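Long-range contact in MmoQ Response regulator (Methylococcus capsulatus, PDB 3LJX), which probably makes the signalling dinucleotide cyclic di-GMP from two GTP molecules as a full-length protein, of which this chain is the piece carrying the HDOD domain: residues Leu184-Leu189 with Ala201-Gln206. Numbering follows the deposited sequence.
Sequences LTRMLL and ALQLSQ
R186 and Q203 meet where two successive helices of the all-helical HDOD domain, 181-191 and 196-204, pack side by side, with an apolar patch on the inner side and a polar one nearer solvent. In the polar patch the guanidinium of R186 and the amide of Q203 lie face to face, their planes only 9° apart. Q203 NE2 sits 3.5 Å above the guanidinium plane, over its centre, and 3.6 Å from R186 CZ. Q203 runs extended from a CG anti to the backbone N (chi1 -166°), which carries its amide across to R186, whose own chain bends at chi3. A water in the plane of the guanidinium, at its edge, accepts a hydrogen bond of 2.9 Å from R186 NH1 and a weak one from Q206 NE2, linking helix 181-191 to Q206. Exchanging R186 for alanine would probably strip the Q203 amide of its stacking partner and leave the bridging water without its stronger donor. The apolar patch centres on L202, whose CD2 reaches L189 CD1 at 3.8 Å and T185 CG2 at 4.0 Å, the side chains crossing at about a right angle. L189 also packs on L138 and L141 of helix 132-141. The methyl of T185 faces L202, while its OG1 is hydrogen-bonded to G145 N and H181 O. Within 201-206, S205 OG donates a 2.6 Å hydrogen bond to L202 O, the donor tilted 20° from the carbonyl plane.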
ATOM      1  N   LEU A 184       5.453  -8.964  -6.541  1.00 19.76           N
ATOM      2  CA  LEU A 184       4.898  -7.936  -7.399  1.00 21.07           C
ATOM      3  C   LEU A 184       4.829  -6.597  -6.630  1.00 20.73           C
ATOM      4  O   LEU A 184       5.197  -5.547  -7.154  1.00 19.82           O
ATOM      5  CB  LEU A 184       3.517  -8.369  -7.893  1.00 20.91           C
ATOM      6  CG  LEU A 184       3.133  -7.932  -9.299  1.00 25.29           C
ATOM      7  CD1 LEU A 184       1.608  -7.946  -9.482  1.00 18.10           C
ATOM      8  CD2 LEU A 184       3.718  -6.575  -9.603  1.00 24.79           C
ATOM      9  N   THR A 185       4.379  -6.642  -5.380  1.00 20.31           N
ATOM     10  CA  THR A 185       4.348  -5.439  -4.552  1.00 24.44           C
ATOM     11  C   THR A 185       5.713  -4.739  -4.513  1.00 22.45           C
ATOM     12  O   THR A 185       5.832  -3.529  -4.789  1.00 21.37           O
ATOM     13  CB  THR A 185       3.889  -5.772  -3.124  1.00 24.88           C
ATOM     14  OG1 THR A 185       2.508  -6.169  -3.150  1.00 22.51           O
ATOM     15  CG2 THR A 185       4.053  -4.557  -2.217  1.00 19.27           C
ATOM     16  N   ARG A 186       6.745  -5.506  -4.192  1.00 19.11           N
ATOM     17  CA  ARG A 186       8.101  -4.951  -4.089  1.00 23.46           C
ATOM     18  C   ARG A 186       8.560  -4.355  -5.402  1.00 24.71           C
ATOM     19  O   ARG A 186       9.213  -3.308  -5.419  1.00 27.58           O
ATOM     20  CB  ARG A 186       9.109  -6.009  -3.642  1.00 17.62           C
ATOM     21  CG  ARG A 186       8.715  -6.737  -2.351  1.00 21.72           C
ATOM     22  CD  ARG A 186       9.907  -7.545  -1.774  1.00 24.16           C
ATOM     23  NE  ARG A 186      10.197  -8.764  -2.531  1.00 29.47           N
ATOM     24  CZ  ARG A 186       9.591  -9.933  -2.322  1.00 33.28           C
ATOM     25  NH1 ARG A 186       8.656 -10.041  -1.380  1.00 31.60           N
ATOM     26  NH2 ARG A 186       9.918 -10.998  -3.048  1.00 30.81           N
HETATM   27  N   MSE A 187       8.227  -5.016  -6.506  1.00 22.44           N
HETATM   28  CA  MSE A 187       8.640  -4.514  -7.811  1.00 27.44           C
HETATM   29  C   MSE A 187       7.901  -3.230  -8.127  1.00 22.29           C
HETATM   30  O   MSE A 187       8.492  -2.295  -8.644  1.00 22.05           O
HETATM   31  CB  MSE A 187       8.393  -5.534  -8.916  1.00 30.61           C
HETATM   32  CG  MSE A 187       9.214  -6.815  -8.771  1.00 35.19           C
HETATM   33 SE   MSE A 187       8.663  -8.133 -10.113  1.00 92.78          SE
HETATM   34  CE  MSE A 187       9.010  -7.085 -11.726  1.00279.58           C
ATOM     35  N   LEU A 188       6.611  -3.190  -7.803  1.00 20.93           N
ATOM     36  CA  LEU A 188       5.810  -1.984  -8.004  1.00 19.59           C
ATOM     37  C   LEU A 188       6.401  -0.837  -7.167  1.00 25.91           C
ATOM     38  O   LEU A 188       6.673   0.261  -7.686  1.00 23.66           O
ATOM     39  CB  LEU A 188       4.350  -2.254  -7.614  1.00 22.52           C
ATOM     40  CG  LEU A 188       3.318  -2.448  -8.738  1.00 28.29           C
ATOM     41  CD1 LEU A 188       3.931  -3.049  -9.993  1.00 28.42           C
ATOM     42  CD2 LEU A 188       2.111  -3.259  -8.287  1.00 20.46           C
ATOM     43  N   LEU A 189       6.620  -1.104  -5.879  1.00 20.07           N
ATOM     44  CA  LEU A 189       7.109  -0.073  -4.967  1.00 27.15           C
ATOM     45  C   LEU A 189       8.475   0.417  -5.427  1.00 26.83           C
ATOM     46  O   LEU A 189       8.799   1.607  -5.335  1.00 24.56           O
ATOM     47  CB  LEU A 189       7.187  -0.595  -3.522  1.00 23.31           C
ATOM     48  CG  LEU A 189       5.868  -0.934  -2.821  1.00 26.08           C
ATOM     49  CD1 LEU A 189       6.123  -1.469  -1.408  1.00 26.63           C
ATOM     50  CD2 LEU A 189       4.935   0.274  -2.770  1.00 21.17           C
ATOM     51  N   ALA A 201      12.550  -3.879   4.494  1.00 21.05           N
ATOM     52  CA  ALA A 201      11.879  -3.851   5.787  1.00 24.49           C
ATOM     53  C   ALA A 201      10.524  -4.545   5.629  1.00 27.80           C
ATOM     54  O   ALA A 201      10.106  -5.332   6.483  1.00 28.61           O
ATOM     55  CB  ALA A 201      11.723  -2.431   6.272  1.00 21.46           C
ATOM     56  N   LEU A 202       9.869  -4.283   4.502  1.00 24.45           N
ATOM     57  CA  LEU A 202       8.584  -4.898   4.184  1.00 23.48           C
ATOM     58  C   LEU A 202       8.699  -6.413   4.073  1.00 26.21           C
ATOM     59  O   LEU A 202       7.903  -7.158   4.662  1.00 26.22           O
ATOM     60  CB  LEU A 202       8.051  -4.344   2.868  1.00 19.13           C
ATOM     61  CG  LEU A 202       6.764  -4.990   2.364  1.00 25.27           C
ATOM     62  CD1 LEU A 202       5.643  -4.797   3.390  1.00 25.95           C
ATOM     63  CD2 LEU A 202       6.362  -4.414   0.986  1.00 24.66           C
ATOM     64  N   GLN A 203       9.690  -6.875   3.320  1.00 17.76           N
ATOM     65  CA  GLN A 203       9.894  -8.313   3.185  1.00 22.64           C
ATOM     66  C   GLN A 203      10.207  -8.966   4.530  1.00 26.92           C
ATOM     67  O   GLN A 203       9.646 -10.009   4.861  1.00 29.86           O
ATOM     68  CB  GLN A 203      11.003  -8.624   2.181  1.00 26.11           C
ATOM     69  CG  GLN A 203      11.003 -10.086   1.766  1.00 35.65           C
ATOM     70  CD  GLN A 203      11.944 -10.380   0.618  1.00 40.57           C
ATOM     71  OE1 GLN A 203      12.779  -9.553   0.252  1.00 43.36           O
ATOM     72  NE2 GLN A 203      11.813 -11.568   0.044  1.00 40.08           N
ATOM     73  N   LEU A 204      11.106  -8.349   5.294  1.00 23.66           N
ATOM     74  CA  LEU A 204      11.416  -8.807   6.645  1.00 27.57           C
ATOM     75  C   LEU A 204      10.147  -8.920   7.500  1.00 29.88           C
ATOM     76  O   LEU A 204       9.968  -9.893   8.242  1.00 24.97           O
ATOM     77  CB  LEU A 204      12.380  -7.831   7.316  1.00 29.41           C
ATOM     78  CG  LEU A 204      13.684  -8.367   7.877  1.00 45.22           C
ATOM     79  CD1 LEU A 204      14.335  -9.309   6.886  1.00 47.81           C
ATOM     80  CD2 LEU A 204      14.618  -7.207   8.211  1.00 50.25           C
ATOM     81  N   SER A 205       9.267  -7.924   7.400  1.00 23.27           N
ATOM     82  CA  SER A 205       8.099  -7.882   8.273  1.00 26.70           C
ATOM     83  C   SER A 205       7.195  -9.080   8.039  1.00 30.66           C
ATOM     84  O   SER A 205       6.295  -9.337   8.833  1.00 30.26           O
ATOM     85  CB  SER A 205       7.282  -6.625   8.020  1.00 22.31           C
ATOM     86  OG  SER A 205       6.559  -6.765   6.804  1.00 23.47           O
ATOM     87  N   GLN A 206       7.421  -9.799   6.943  1.00 27.69           N
ATOM     88  CA  GLN A 206       6.563 -10.926   6.589  1.00 32.24           C
ATOM     89  C   GLN A 206       7.023 -12.299   7.126  1.00 30.72           C
ATOM     90  O   GLN A 206       6.299 -13.278   7.010  1.00 36.10           O
ATOM     91  CB  GLN A 206       6.335 -10.952   5.072  1.00 31.02           C
ATOM     92  CG  GLN A 206       5.593  -9.708   4.582  1.00 34.92           C
ATOM     93  CD  GLN A 206       5.625  -9.523   3.067  1.00 35.84           C
ATOM     94  OE1 GLN A 206       4.774  -8.836   2.507  1.00 33.99           O
ATOM     95  NE2 GLN A 206       6.608 -10.130   2.404  1.00 34.44           N
TER
HETATM   96  O   HOH W   1       7.016  -8.244   0.184  1.00 27.30           O